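Local coordinates for Serine/threonine-protein acetyltransferase HopZ1a (Pseudomonas syringae pv. syringae, PDB 5KLP) that acetylates serine, threonine and lysine residues of host proteins, with inositol hexakisphosphate as cofactor, and so impairs the plant microtubule network and immunity, at residues D29-V34 against I333-A338; A48-A52 against D326-L330; H124-D128 against I139-P144; I178-A182 against V255-Y261. The protein carries 10 engineered substitutions. All coordinates share one frame; numbering follows the deposited sequence.

Interaction 1: residues D29-V34 against I333-A338; sequences DLKPYV and IKRVLA. With IHP (inositol hexakisphosphate), chain D.
Tyr33 and Lys334 bury the most surface in this contact, and they lie against each other. Both segments are helical, 29-34 from helix 21-36 and 333-338 from the C-terminal helix 324-340. Their axes pass 9.5 Å apart at 41°. The Lys334 chain is extended beyond CG, and CG itself stands anti to the backbone N (chi1 -176°). Its methylene groups therefore run past the Tyr33 ring, where CG comes 3.6 Å from Tyr33 CE2. Further round the same ring, Tyr33 CE1 is 3.9 Å from Ala338 CA. The ammonium end continues to Asp29, but Lys334 NZ and Asp29 OD2 are 4.0 Å apart, a long salt bridge. Deeper in, Leu337 CD1 sits 3.7 Å from Tyr33 CB. Leu30 CD1 lies over the backbone of the other helix, 3.5 Å from Lys334 N. It also meets Ile333 CG2 at 3.9 Å.

The next residue, Arg335, turns away from helix 21-36 to the inositol hexakisphosphate. Its NH1 gives a hydrogen bond to O22 of the ligand (2.9 Å, 157°), and NH2 reaches the same oxygen at a less straight angle. Glu76 and Glu332 also pair with NH1. Lys26, on helix 21-36, binds the ligand too. No hydrogen bond joins the two segments. The helices are held mainly by apolar contact, with the long charge pair beside them probably adding little.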
loop_
_atom_site.group_PDB
_atom_site.type_symbol
_atom_site.label_atom_id
_atom_site.label_comp_id
_atom_site.label_asym_id
_atom_site.label_seq_id
_atom_site.Cartn_x
_atom_site.Cartn_y
_atom_site.Cartn_z
ATOM N N ASP A 29 23.295 6.539 3.318
ATOM C CA ASP A 29 23.028 5.833 4.563
ATOM C C ASP A 29 23.017 4.316 4.356
ATOM O O ASP A 29 23.444 3.566 5.231
ATOM C CB ASP A 29 21.705 6.297 5.175
ATOM C CG ASP A 29 21.796 7.693 5.766
ATOM O OD1 ASP A 29 22.924 8.145 6.052
ATOM O OD2 ASP A 29 20.739 8.332 5.961
ATOM N N LEU A 30 22.523 3.863 3.207
ATOM C CA LEU A 30 22.372 2.435 2.988
ATOM C C LEU A 30 23.680 1.793 2.527
ATOM O O LEU A 30 23.992 0.664 2.913
ATOM C CB LEU A 30 21.262 2.150 1.966
ATOM C CG LEU A 30 21.117 0.663 1.611
ATOM C CD1 LEU A 30 20.861 -0.178 2.863
ATOM C CD2 LEU A 30 20.033 0.416 0.565
ATOM N N LYS A 31 24.455 2.534 1.737
ATOM C CA LYS A 31 25.638 1.999 1.077
ATOM C C LYS A 31 26.606 1.174 1.951
ATOM O O LYS A 31 26.977 0.068 1.556
ATOM C CB LYS A 31 26.398 3.150 0.416
ATOM C CG LYS A 31 27.412 2.709 -0.609
ATOM C CD LYS A 31 27.628 3.799 -1.634
ATOM C CE LYS A 31 26.306 4.248 -2.216
ATOM N NZ LYS A 31 26.498 5.409 -3.131
ATOM N N PRO A 32 27.016 1.689 3.128
ATOM C CA PRO A 32 27.946 0.874 3.927
ATOM C C PRO A 32 27.336 -0.452 4.380
ATOM O O PRO A 32 28.056 -1.443 4.484
ATOM C CB PRO A 32 28.274 1.774 5.131
ATOM C CG PRO A 32 27.158 2.723 5.210
ATOM C CD PRO A 32 26.707 2.963 3.800
ATOM N N TYR A 33 26.036 -0.473 4.655
ATOM C CA TYR A 33 25.397 -1.722 5.054
ATOM C C TYR A 33 25.453 -2.729 3.921
ATOM O O TYR A 33 25.729 -3.912 4.143
ATOM C CB TYR A 33 23.942 -1.505 5.455
ATOM C CG TYR A 33 23.727 -0.689 6.708
ATOM C CD1 TYR A 33 23.854 -1.270 7.972
ATOM C CD2 TYR A 33 23.365 0.651 6.635
ATOM C CE1 TYR A 33 23.637 -0.534 9.120
ATOM C CE2 TYR A 33 23.146 1.395 7.781
ATOM C CZ TYR A 33 23.285 0.798 9.018
ATOM O OH TYR A 33 23.071 1.540 10.156
ATOM N N VAL A 34 25.209 -2.251 2.704
ATOM C CA VAL A 34 25.246 -3.114 1.534
ATOM C C VAL A 34 26.670 -3.633 1.328
ATOM O O VAL A 34 26.876 -4.791 0.966
ATOM C CB VAL A 34 24.755 -2.376 0.270
ATOM C CG1 VAL A 34 25.015 -3.202 -0.976
ATOM C CG2 VAL A 34 23.274 -2.047 0.387
ATOM N N ILE A 333 15.563 -1.718 3.477
ATOM C CA ILE A 333 16.730 -2.599 3.365
ATOM C C ILE A 333 17.725 -2.266 4.467
ATOM O O ILE A 333 18.248 -3.163 5.150
ATOM C CB ILE A 333 17.371 -2.469 1.981
ATOM C CG1 ILE A 333 16.366 -2.916 0.915
ATOM C CG2 ILE A 333 18.665 -3.277 1.893
ATOM C CD1 ILE A 333 16.842 -2.724 -0.493
ATOM N N LYS A 334 17.934 -0.969 4.678
ATOM C CA LYS A 334 18.763 -0.501 5.784
ATOM C C LYS A 334 18.259 -1.048 7.130
ATOM O O LYS A 334 19.037 -1.542 7.940
ATOM C CB LYS A 334 18.790 1.029 5.816
ATOM C CG LYS A 334 19.704 1.632 6.880
ATOM C CD LYS A 334 19.390 3.114 7.074
ATOM C CE LYS A 334 20.145 3.703 8.258
ATOM N NZ LYS A 334 20.083 5.196 8.277
ATOM N N ARG A 335 16.958 -0.983 7.366
ATOM C CA ARG A 335 16.425 -1.516 8.612
ATOM C C ARG A 335 16.711 -3.017 8.745
ATOM O O ARG A 335 17.041 -3.497 9.827
ATOM C CB ARG A 335 14.938 -1.225 8.712
ATOM C CG ARG A 335 14.664 0.225 9.080
ATOM C CD ARG A 335 13.174 0.570 8.952
ATOM N NE ARG A 335 12.962 1.980 9.244
ATOM C CZ ARG A 335 11.785 2.591 9.161
ATOM N NH1 ARG A 335 10.703 1.905 8.815
ATOM N NH2 ARG A 335 11.697 3.884 9.437
ATOM N N VAL A 336 16.588 -3.753 7.644
ATOM C CA VAL A 336 16.886 -5.184 7.682
ATOM C C VAL A 336 18.369 -5.431 7.966
ATOM O O VAL A 336 18.717 -6.203 8.869
ATOM C CB VAL A 336 16.497 -5.873 6.378
ATOM C CG1 VAL A 336 16.983 -7.316 6.393
ATOM C CG2 VAL A 336 14.991 -5.828 6.207
ATOM N N LEU A 337 19.241 -4.743 7.231
ATOM C CA LEU A 337 20.679 -4.975 7.362
ATOM C C LEU A 337 21.184 -4.501 8.718
ATOM O O LEU A 337 22.147 -5.059 9.266
ATOM C CB LEU A 337 21.452 -4.296 6.227
ATOM C CG LEU A 337 21.239 -4.943 4.857
ATOM C CD1 LEU A 337 22.026 -4.208 3.774
ATOM C CD2 LEU A 337 21.615 -6.432 4.896
ATOM N N ALA A 338 20.534 -3.478 9.262
ATOM C CA ALA A 338 20.921 -2.947 10.570
ATOM C C ALA A 338 20.749 -4.022 11.649
ATOM O O ALA A 338 21.575 -4.148 12.562
ATOM C CB ALA A 338 20.113 -1.713 10.905
HETATM C C1 IHP D . 10.602 6.895 9.664
HETATM C C2 IHP D . 9.766 6.707 8.318
HETATM C C3 IHP D . 9.956 7.636 7.059
HETATM C C4 IHP D . 10.976 8.846 7.293
HETATM C C5 IHP D . 11.270 9.269 8.720
HETATM C C6 IHP D . 11.711 7.995 9.428
HETATM O O11 IHP D . 9.842 7.113 10.706
HETATM P P1 IHP D . 9.682 6.261 12.161
HETATM O O21 IHP D . 8.215 6.232 12.586
HETATM O O31 IHP D . 10.488 6.959 13.261
HETATM O O41 IHP D . 10.161 4.820 12.109
HETATM O O12 IHP D . 8.428 6.474 8.543
HETATM P P2 IHP D . 7.822 4.974 8.076
HETATM O O22 IHP D . 8.569 3.855 8.831
HETATM O O32 IHP D . 6.317 4.798 8.305
HETATM O O42 IHP D . 8.155 4.753 6.581
HETATM O O13 IHP D . 8.793 8.063 6.762
HETATM P P3 IHP D . 7.757 7.946 5.438
HETATM O O23 IHP D . 7.301 6.557 4.989
HETATM O O33 IHP D . 6.605 8.644 6.158
HETATM O O43 IHP D . 8.212 8.740 4.217
HETATM O O14 IHP D . 10.648 9.922 6.565
HETATM P P4 IHP D . 11.342 10.273 5.142
HETATM O O24 IHP D . 10.764 9.423 4.009
HETATM O O34 IHP D . 11.206 11.767 4.786
HETATM O O44 IHP D . 12.854 9.981 5.192
HETATM O O15 IHP D . 10.331 10.008 9.333
HETATM P P5 IHP D . 10.552 11.645 9.757
HETATM O O25 IHP D . 11.797 12.220 9.072
HETATM O O35 IHP D . 9.335 12.500 9.308
HETATM O O45 IHP D . 10.730 11.839 11.267
HETATM O O16 IHP D . 12.333 8.285 10.569
HETATM P P6 IHP D . 13.596 7.448 11.186
HETATM O O26 IHP D . 14.512 6.965 10.063
HETATM O O36 IHP D . 14.419 8.312 12.159
HETATM O O46 IHP D . 13.106 6.229 11.975
#

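Interaction 2: residues A48-A52 against D326-L330; sequences ALDRA and DGFRL
Leu330 is the main bump of this contact, and Ala48 and Ala52 form the hollow it fills. The two alanines lie one helical turn apart on helix 40-53. The branched end of Leu330 spreads over them. CD1 goes to Ala52 CB at 3.6 Å, and CD2 goes to Ala48 CB at 3.8 Å. Leu330 CG is anti to its carbonyl carbon, which carries both methyls across to the other helix. Leu49 CD2 touches Leu330 CD2 from one flank. The segments run roughly antiparallel, at 151°, with axes 9.5 Å apart, and the leucine methyls lie over the small alanine side chains.

Ala48 CB also meets the chain of Arg329, which bends at chi3. A water sits beside this bend. It accepts from Arg329 NE (2.8 Å) and donates to Ala48 O and Asp326 O, so it bridges the two helix backbones. Beyond it, Arg51 extends to Asp326. Arg51 NE gives a hydrogen bond to Asp326 OD1 (2.9 Å, 150°), part of a salt bridge. The Arg51 guanidinium and the Asp326 carboxylate are turned 76° apart. The position of OD1 is less certain, because it is modelled too close to Arg329. Asp188 pairs with both arginines, and Asp65 pairs with Arg329. Phe328, on the same helix, touches the inositol hexakisphosphate. The contact thus has an apolar side and a largely buried charged side, where carboxylates probably offset the two neighbouring arginines.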
loop_
_atom_site.group_PDB
_atom_site.type_symbol
_atom_site.label_atom_id
_atom_site.label_comp_id
_atom_site.label_asym_id
_atom_site.label_seq_id
_atom_site.Cartn_x
_atom_site.Cartn_y
_atom_site.Cartn_z
ATOM N N ALA A 48 18.584 -1.960 -5.539
ATOM C CA ALA A 48 17.780 -0.841 -5.045
ATOM C C ALA A 48 18.579 0.456 -5.078
ATOM O O ALA A 48 18.036 1.519 -5.370
ATOM C CB ALA A 48 17.288 -1.116 -3.643
ATOM N N LEU A 49 19.870 0.353 -4.763
ATOM C CA LEU A 49 20.766 1.502 -4.809
ATOM C C LEU A 49 20.899 2.006 -6.236
ATOM O O LEU A 49 20.775 3.201 -6.491
ATOM C CB LEU A 49 22.144 1.146 -4.236
ATOM C CG LEU A 49 22.231 1.049 -2.709
ATOM C CD1 LEU A 49 23.562 0.445 -2.289
ATOM C CD2 LEU A 49 22.064 2.424 -2.088
ATOM N N ASP A 50 21.128 1.076 -7.160
ATOM C CA ASP A 50 21.226 1.396 -8.572
ATOM C C ASP A 50 19.955 2.079 -9.064
ATOM O O ASP A 50 20.018 3.061 -9.800
ATOM C CB ASP A 50 21.483 0.133 -9.404
ATOM C CG ASP A 50 22.843 -0.485 -9.132
ATOM O OD1 ASP A 50 23.712 0.199 -8.551
ATOM O OD2 ASP A 50 23.045 -1.657 -9.511
ATOM N N ARG A 51 18.802 1.564 -8.647
ATOM C CA ARG A 51 17.521 2.146 -9.055
ATOM C C ARG A 51 17.354 3.571 -8.558
ATOM O O ARG A 51 16.923 4.452 -9.303
ATOM C CB ARG A 51 16.357 1.287 -8.559
ATOM C CG ARG A 51 14.971 1.838 -8.905
ATOM C CD ARG A 51 13.911 0.831 -8.505
ATOM N NE ARG A 51 12.541 1.246 -8.811
ATOM C CZ ARG A 51 11.945 1.075 -9.988
ATOM N NH1 ARG A 51 12.599 0.515 -10.998
ATOM N NH2 ARG A 51 10.694 1.473 -10.157
ATOM N N ALA A 52 17.677 3.798 -7.291
ATOM C CA ALA A 52 17.550 5.137 -6.731
ATOM C C ALA A 52 18.574 6.071 -7.381
ATOM O O ALA A 52 18.373 7.278 -7.408
ATOM C CB ALA A 52 17.726 5.119 -5.217
ATOM N N ASP A 326 11.218 4.846 -3.897
ATOM C CA ASP A 326 12.521 4.191 -4.048
ATOM C C ASP A 326 13.388 4.504 -2.832
ATOM O O ASP A 326 14.209 3.686 -2.405
ATOM C CB ASP A 326 13.167 4.646 -5.358
ATOM C CG ASP A 326 12.275 4.339 -6.571
ATOM O OD1 ASP A 326 11.819 3.172 -6.732
ATOM O OD2 ASP A 326 11.961 5.281 -7.321
ATOM N N GLY A 327 13.163 5.678 -2.247
ATOM C CA GLY A 327 13.793 6.040 -0.990
ATOM C C GLY A 327 13.284 5.177 0.157
ATOM O O GLY A 327 14.054 4.762 1.024
ATOM N N PHE A 328 11.981 4.911 0.167
ATOM C CA PHE A 328 11.405 4.037 1.180
ATOM C C PHE A 328 12.040 2.634 1.109
ATOM O O PHE A 328 12.321 2.024 2.135
ATOM C CB PHE A 328 9.875 3.958 1.027
ATOM C CG PHE A 328 9.227 2.977 1.972
ATOM C CD1 PHE A 328 9.164 3.241 3.334
ATOM C CD2 PHE A 328 8.731 1.772 1.504
ATOM C CE1 PHE A 328 8.592 2.326 4.213
ATOM C CE2 PHE A 328 8.169 0.852 2.371
ATOM C CZ PHE A 328 8.097 1.130 3.731
ATOM N N ARG A 329 12.283 2.137 -0.102
ATOM C CA ARG A 329 12.898 0.818 -0.253
ATOM C C ARG A 329 14.297 0.792 0.368
ATOM O O ARG A 329 14.644 -0.168 1.041
ATOM C CB ARG A 329 12.960 0.391 -1.721
ATOM C CG ARG A 329 13.568 -1.010 -1.941
ATOM C CD ARG A 329 13.262 -1.501 -3.367
ATOM N NE ARG A 329 13.203 -0.346 -4.240
ATOM C CZ ARG A 329 12.220 -0.055 -5.081
ATOM N NH1 ARG A 329 11.173 -0.855 -5.246
ATOM N NH2 ARG A 329 12.313 1.053 -5.776
ATOM N N LEU A 330 15.084 1.840 0.133
ATOM C CA LEU A 330 16.411 1.966 0.725
ATOM C C LEU A 330 16.320 1.953 2.256
ATOM O O LEU A 330 17.134 1.337 2.942
ATOM C CB LEU A 330 17.083 3.256 0.243
ATOM C CG LEU A 330 17.240 3.377 -1.283
ATOM C CD1 LEU A 330 17.948 4.671 -1.655
ATOM C CD2 LEU A 330 17.993 2.184 -1.865
HETATM O O HOH W 1 15.194 1.667 -4.523
#

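Interaction 3: residues H124-D128 against I139-P144; sequences HVMAD and IIITEP
His124 meets Pro144 loosely, through its carbonyl oxygen. A water lies near both His124 O and Glu143 OE1. Val125 comes next. Its CG2 packs on Ile141 CG2 at 3.7 Å, while CG1 lies 3.5 Å from Glu143 OE2. That oxygen is hydrogen-bonded to His158 and Gln154, and the valine methyl lies beside it.

Selenomethionine Met126 faces Thr142 in a hydrogen-bonded pair. Met126 O is gripped twice. Thr142 N approaches nearly along the C=O axis (2.8 Å), and Thr142 OG1 comes in tilted 30° from the carbonyl plane (3.3 Å). With chi1 at 60°, the hydroxyl sits between the backbone N and the carbonyl carbon, within reach of that oxygen. The return bond, Met126 N to Thr142 O, is weak. Met126 CE curls back to 3.4 Å from Thr142 OG1.

Ala127 and Ile141 make the non-hydrogen-bonded pair. Asp128 pairs with Ile140 through two backbone bonds, Asp128 N to Ile140 O (2.8 Å) and Ile140 N to Asp128 O (3.0 Å). The Asp128 carboxylate turns to Arg107, Arg130 and His211. These strands form a beta hairpin at the centre of the mixed sheet. It ends at Glu143, an active-site residue of this YopJ-family enzyme, a family placed in the CA clan of peptidases.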
loop_
_atom_site.group_PDB
_atom_site.type_symbol
_atom_site.label_atom_id
_atom_site.label_comp_id
_atom_site.label_asym_id
_atom_site.label_seq_id
_atom_site.Cartn_x
_atom_site.Cartn_y
_atom_site.Cartn_z
ATOM N N HIS A 124 0.640 -6.217 -5.953
ATOM C CA HIS A 124 0.292 -6.381 -4.547
ATOM C C HIS A 124 -0.636 -5.319 -3.971
ATOM O O HIS A 124 -0.627 -4.163 -4.392
ATOM C CB HIS A 124 1.574 -6.419 -3.722
ATOM C CG HIS A 124 2.407 -7.635 -3.969
ATOM N ND1 HIS A 124 3.054 -7.865 -5.164
ATOM C CD2 HIS A 124 2.672 -8.706 -3.183
ATOM C CE1 HIS A 124 3.699 -9.017 -5.098
ATOM N NE2 HIS A 124 3.479 -9.550 -3.909
ATOM N N VAL A 125 -1.423 -5.724 -2.985
ATOM C CA VAL A 125 -2.197 -4.781 -2.193
ATOM C C VAL A 125 -1.986 -5.108 -0.729
ATOM O O VAL A 125 -1.371 -6.122 -0.395
ATOM C CB VAL A 125 -3.698 -4.834 -2.528
ATOM C CG1 VAL A 125 -3.918 -4.456 -3.997
ATOM C CG2 VAL A 125 -4.253 -6.223 -2.215
HETATM N N MSE A 126 -2.483 -4.232 0.134
HETATM C CA MSE A 126 -2.404 -4.407 1.575
HETATM C C MSE A 126 -3.806 -4.537 2.126
HETATM O O MSE A 126 -4.675 -3.719 1.801
HETATM C CB MSE A 126 -1.684 -3.224 2.225
HETATM C CG MSE A 126 -1.280 -3.442 3.678
HETATM SE SE MSE A 126 -2.699 -3.071 4.957
HETATM C CE MSE A 126 -2.966 -1.157 4.554
ATOM N N ALA A 127 -4.038 -5.551 2.961
ATOM C CA ALA A 127 -5.327 -5.646 3.641
ATOM C C ALA A 127 -5.155 -5.444 5.134
ATOM O O ALA A 127 -4.307 -6.079 5.765
ATOM C CB ALA A 127 -6.006 -6.986 3.361
ATOM N N ASP A 128 -5.967 -4.539 5.674
ATOM C CA ASP A 128 -6.024 -4.248 7.099
ATOM C C ASP A 128 -7.290 -4.896 7.678
ATOM O O ASP A 128 -8.394 -4.610 7.228
ATOM C CB ASP A 128 -6.022 -2.731 7.321
ATOM C CG ASP A 128 -5.991 -2.350 8.794
ATOM O OD1 ASP A 128 -7.054 -2.346 9.445
ATOM O OD2 ASP A 128 -4.898 -2.045 9.304
ATOM N N ILE A 139 -12.758 -5.885 6.612
ATOM C CA ILE A 139 -11.535 -5.907 5.817
ATOM C C ILE A 139 -11.448 -4.663 4.950
ATOM O O ILE A 139 -12.362 -4.346 4.203
ATOM C CB ILE A 139 -11.447 -7.168 4.917
ATOM C CG1 ILE A 139 -11.484 -8.448 5.764
ATOM C CG2 ILE A 139 -10.172 -7.146 4.071
ATOM C CD1 ILE A 139 -11.650 -9.725 4.961
ATOM N N ILE A 140 -10.343 -3.952 5.087
ATOM C CA ILE A 140 -10.042 -2.794 4.259
ATOM C C ILE A 140 -8.877 -3.143 3.353
ATOM O O ILE A 140 -7.779 -3.366 3.829
ATOM C CB ILE A 140 -9.657 -1.591 5.106
ATOM C CG1 ILE A 140 -10.801 -1.205 6.041
ATOM C CG2 ILE A 140 -9.233 -0.410 4.219
ATOM C CD1 ILE A 140 -10.365 -0.232 7.099
ATOM N N ILE A 141 -9.112 -3.197 2.056
ATOM C CA ILE A 141 -8.026 -3.446 1.118
ATOM C C ILE A 141 -7.582 -2.136 0.509
ATOM O O ILE A 141 -8.381 -1.437 -0.119
ATOM C CB ILE A 141 -8.453 -4.410 0.014
ATOM C CG1 ILE A 141 -8.819 -5.772 0.608
ATOM C CG2 ILE A 141 -7.340 -4.554 -1.044
ATOM C CD1 ILE A 141 -9.563 -6.660 -0.357
ATOM N N THR A 142 -6.322 -1.775 0.711
ATOM C CA THR A 142 -5.805 -0.540 0.115
ATOM C C THR A 142 -5.099 -0.890 -1.183
ATOM O O THR A 142 -4.114 -1.646 -1.197
ATOM C CB THR A 142 -4.820 0.207 1.041
ATOM O OG1 THR A 142 -3.701 -0.648 1.316
ATOM C CG2 THR A 142 -5.479 0.592 2.353
ATOM N N GLU A 143 -5.636 -0.344 -2.264
ATOM C CA GLU A 143 -5.110 -0.495 -3.614
ATOM C C GLU A 143 -4.269 0.738 -3.933
ATOM O O GLU A 143 -4.816 1.819 -4.123
ATOM C CB GLU A 143 -6.271 -0.631 -4.617
ATOM C CG GLU A 143 -5.872 -0.506 -6.087
ATOM C CD GLU A 143 -4.852 -1.559 -6.503
ATOM O OE1 GLU A 143 -3.643 -1.224 -6.588
ATOM O OE2 GLU A 143 -5.277 -2.722 -6.744
ATOM N N PRO A 144 -2.937 0.594 -3.961
ATOM C CA PRO A 144 -2.062 1.746 -4.215
ATOM C C PRO A 144 -2.130 2.265 -5.646
ATOM O O PRO A 144 -1.731 3.403 -5.902
ATOM C CB PRO A 144 -0.660 1.194 -3.916
ATOM C CG PRO A 144 -0.890 -0.005 -3.083
ATOM C CD PRO A 144 -2.163 -0.605 -3.605
HETATM O O HOH W 2 -1.679 -2.710 -6.842
#

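Interaction 4: residues I178-A182 against V255-Y261; sequences IETQA and VLPVDFY
An ST turn ends strand 175-179 of the central sheet, and segment 255-261 packs against it. In this turn Thr180 OG1 accepts from Ala182 N at 3.2 Å. The same hydroxyl is also hydrogen-bonded to Tyr196 of helix 189-202. Segment 255-261 includes a 3-10 turn at 258-261.

The strand end supplies the apolar half of the contact. Ile178 has two prongs. Its CG2 meets Leu256 CD1 at 3.6 Å, and its CD1 meets Val255 CG2 at 3.8 Å. Leu256 CD1 is shared, for it also touches Thr180 CG2 at 4.0 Å, where the two side chains cross at about a right angle. The same methyl lies 3.9 Å above one face of the Phe260 ring, offset toward its rim. Phe260 meets Tyr196 edge-to-face on helix 189-202, and its ring lies near Lys199, which binds the inositol hexakisphosphate. Ala182 CB is 3.9 Å from Phe260 O.

Tyr261 makes the polar link. With CG anti to the carbonyl carbon (chi1 -77°), the ring is carried toward the turn, and Thr180 O lies at its edge, near its plane. The hydroxyl Tyr261 OH donates to Thr180 O at 2.7 Å, in the carbonyl plane and on a lone pair.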
loop_
_atom_site.group_PDB
_atom_site.type_symbol
_atom_site.label_atom_id
_atom_site.label_comp_id
_atom_site.label_asym_id
_atom_site.label_seq_id
_atom_site.Cartn_x
_atom_site.Cartn_y
_atom_site.Cartn_z
ATOM N N ILE A 178 -10.093 0.432 -1.101
ATOM C CA ILE A 178 -9.776 1.843 -1.170
ATOM C C ILE A 178 -8.680 2.079 -2.200
ATOM O O ILE A 178 -7.554 1.585 -2.085
ATOM C CB ILE A 178 -9.364 2.383 0.195
ATOM C CG1 ILE A 178 -10.547 2.239 1.162
ATOM C CG2 ILE A 178 -8.926 3.850 0.087
ATOM C CD1 ILE A 178 -10.212 2.574 2.587
ATOM N N GLU A 179 -9.040 2.820 -3.238
ATOM C CA GLU A 179 -8.138 3.066 -4.352
ATOM C C GLU A 179 -7.389 4.375 -4.126
ATOM O O GLU A 179 -8.006 5.425 -4.116
ATOM C CB GLU A 179 -8.930 3.111 -5.660
ATOM C CG GLU A 179 -8.137 3.578 -6.873
ATOM C CD GLU A 179 -9.000 3.691 -8.121
ATOM O OE1 GLU A 179 -9.366 2.630 -8.670
ATOM O OE2 GLU A 179 -9.329 4.839 -8.538
ATOM N N THR A 180 -6.068 4.339 -3.963
ATOM C CA THR A 180 -5.377 5.600 -3.679
ATOM C C THR A 180 -4.803 6.282 -4.933
ATOM O O THR A 180 -4.731 7.505 -4.979
ATOM C CB THR A 180 -4.222 5.411 -2.657
ATOM O OG1 THR A 180 -3.126 4.731 -3.280
ATOM C CG2 THR A 180 -4.680 4.601 -1.445
ATOM N N GLN A 181 -4.449 5.499 -5.955
ATOM C CA GLN A 181 -3.757 6.011 -7.164
ATOM C C GLN A 181 -2.425 6.679 -6.851
ATOM O O GLN A 181 -1.961 7.544 -7.609
ATOM C CB GLN A 181 -4.646 7.016 -7.942
ATOM C CG GLN A 181 -6.051 6.480 -8.272
ATOM C CD GLN A 181 -6.878 7.444 -9.121
ATOM O OE1 GLN A 181 -6.356 8.427 -9.669
ATOM N NE2 GLN A 181 -8.178 7.162 -9.240
ATOM N N ALA A 182 -1.797 6.297 -5.741
ATOM C CA ALA A 182 -0.511 6.894 -5.411
ATOM C C ALA A 182 0.594 6.351 -6.336
ATOM O O ALA A 182 1.505 7.082 -6.711
ATOM C CB ALA A 182 -0.163 6.649 -3.933
ATOM N N VAL A 255 -10.870 9.176 2.462
ATOM C CA VAL A 255 -11.070 8.396 3.683
ATOM C C VAL A 255 -9.794 8.030 4.452
ATOM O O VAL A 255 -9.875 7.509 5.559
ATOM C CB VAL A 255 -11.827 7.084 3.379
ATOM C CG1 VAL A 255 -13.214 7.382 2.829
ATOM C CG2 VAL A 255 -11.044 6.227 2.405
ATOM N N LEU A 256 -8.631 8.281 3.861
ATOM C CA LEU A 256 -7.352 7.946 4.487
ATOM C C LEU A 256 -6.566 9.222 4.784
ATOM O O LEU A 256 -6.777 10.236 4.130
ATOM C CB LEU A 256 -6.534 7.028 3.578
ATOM C CG LEU A 256 -7.140 5.674 3.212
ATOM C CD1 LEU A 256 -6.208 4.919 2.252
ATOM C CD2 LEU A 256 -7.405 4.855 4.466
ATOM N N PRO A 257 -5.651 9.169 5.766
ATOM C CA PRO A 257 -4.799 10.321 6.083
ATOM C C PRO A 257 -3.758 10.600 5.003
ATOM O O PRO A 257 -3.473 9.732 4.177
ATOM C CB PRO A 257 -4.098 9.902 7.379
ATOM C CG PRO A 257 -4.759 8.660 7.833
ATOM C CD PRO A 257 -5.398 8.028 6.660
ATOM N N VAL A 258 -3.182 11.796 5.032
ATOM C CA VAL A 258 -2.220 12.233 4.019
ATOM C C VAL A 258 -0.995 11.305 3.954
ATOM O O VAL A 258 -0.317 11.222 2.926
ATOM C CB VAL A 258 -1.774 13.694 4.282
ATOM C CG1 VAL A 258 -0.991 13.803 5.596
ATOM C CG2 VAL A 258 -0.978 14.245 3.098
ATOM N N ASP A 259 -0.750 10.581 5.046
ATOM C CA ASP A 259 0.309 9.563 5.121
ATOM C C ASP A 259 0.373 8.722 3.863
ATOM O O ASP A 259 1.452 8.369 3.385
ATOM C CB ASP A 259 0.046 8.615 6.296
ATOM C CG ASP A 259 0.024 9.325 7.631
ATOM O OD1 ASP A 259 -0.738 10.319 7.773
ATOM O OD2 ASP A 259 0.711 8.842 8.551
ATOM N N PHE A 260 -0.802 8.396 3.328
ATOM C CA PHE A 260 -0.886 7.435 2.227
ATOM C C PHE A 260 -0.522 8.047 0.881
ATOM O O PHE A 260 -0.510 7.357 -0.137
ATOM C CB PHE A 260 -2.294 6.809 2.211
ATOM C CG PHE A 260 -2.512 5.854 3.354
ATOM C CD1 PHE A 260 -2.841 6.329 4.619
ATOM C CD2 PHE A 260 -2.298 4.475 3.180
ATOM C CE1 PHE A 260 -3.002 5.448 5.688
ATOM C CE2 PHE A 260 -2.459 3.592 4.235
ATOM C CZ PHE A 260 -2.812 4.079 5.498
ATOM N N TYR A 261 -0.174 9.333 0.875
ATOM C CA TYR A 261 0.189 9.989 -0.376
ATOM C C TYR A 261 1.619 10.507 -0.386
ATOM O O TYR A 261 2.064 11.079 -1.376
ATOM C CB TYR A 261 -0.813 11.121 -0.692
ATOM C CG TYR A 261 -2.103 10.543 -1.224
ATOM C CD1 TYR A 261 -2.221 10.198 -2.566
ATOM C CD2 TYR A 261 -3.166 10.246 -0.371
ATOM C CE1 TYR A 261 -3.375 9.618 -3.060
ATOM C CE2 TYR A 261 -4.333 9.670 -0.855
ATOM C CZ TYR A 261 -4.432 9.366 -2.202
ATOM O OH TYR A 261 -5.567 8.779 -2.698
#

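Interactions 1 and 2 share helix 324-340 and touch, with Leu30 CD2 3.6 Å from Leu330 CD2. Interaction 1 is only partly buried, while interaction 2 is buried and includes a charged network, with Arg51 partly exposed. Interactions 3 and 4 also touch. Strands 138-143 and 175-179 are neighbours in the central sheet, and backbone bonds join Ile141 and Glu143 to Ile178. Both are buried, but interaction 3 relies on regular strand pairing, whereas interaction 4 uses apolar side chains and one tyrosine hydroxyl. The centres of interactions 1 and 4 are about 28 Å apart. Along the chain, interactions 3 and 4 both lie within the loops that interactions 1 and 2 close.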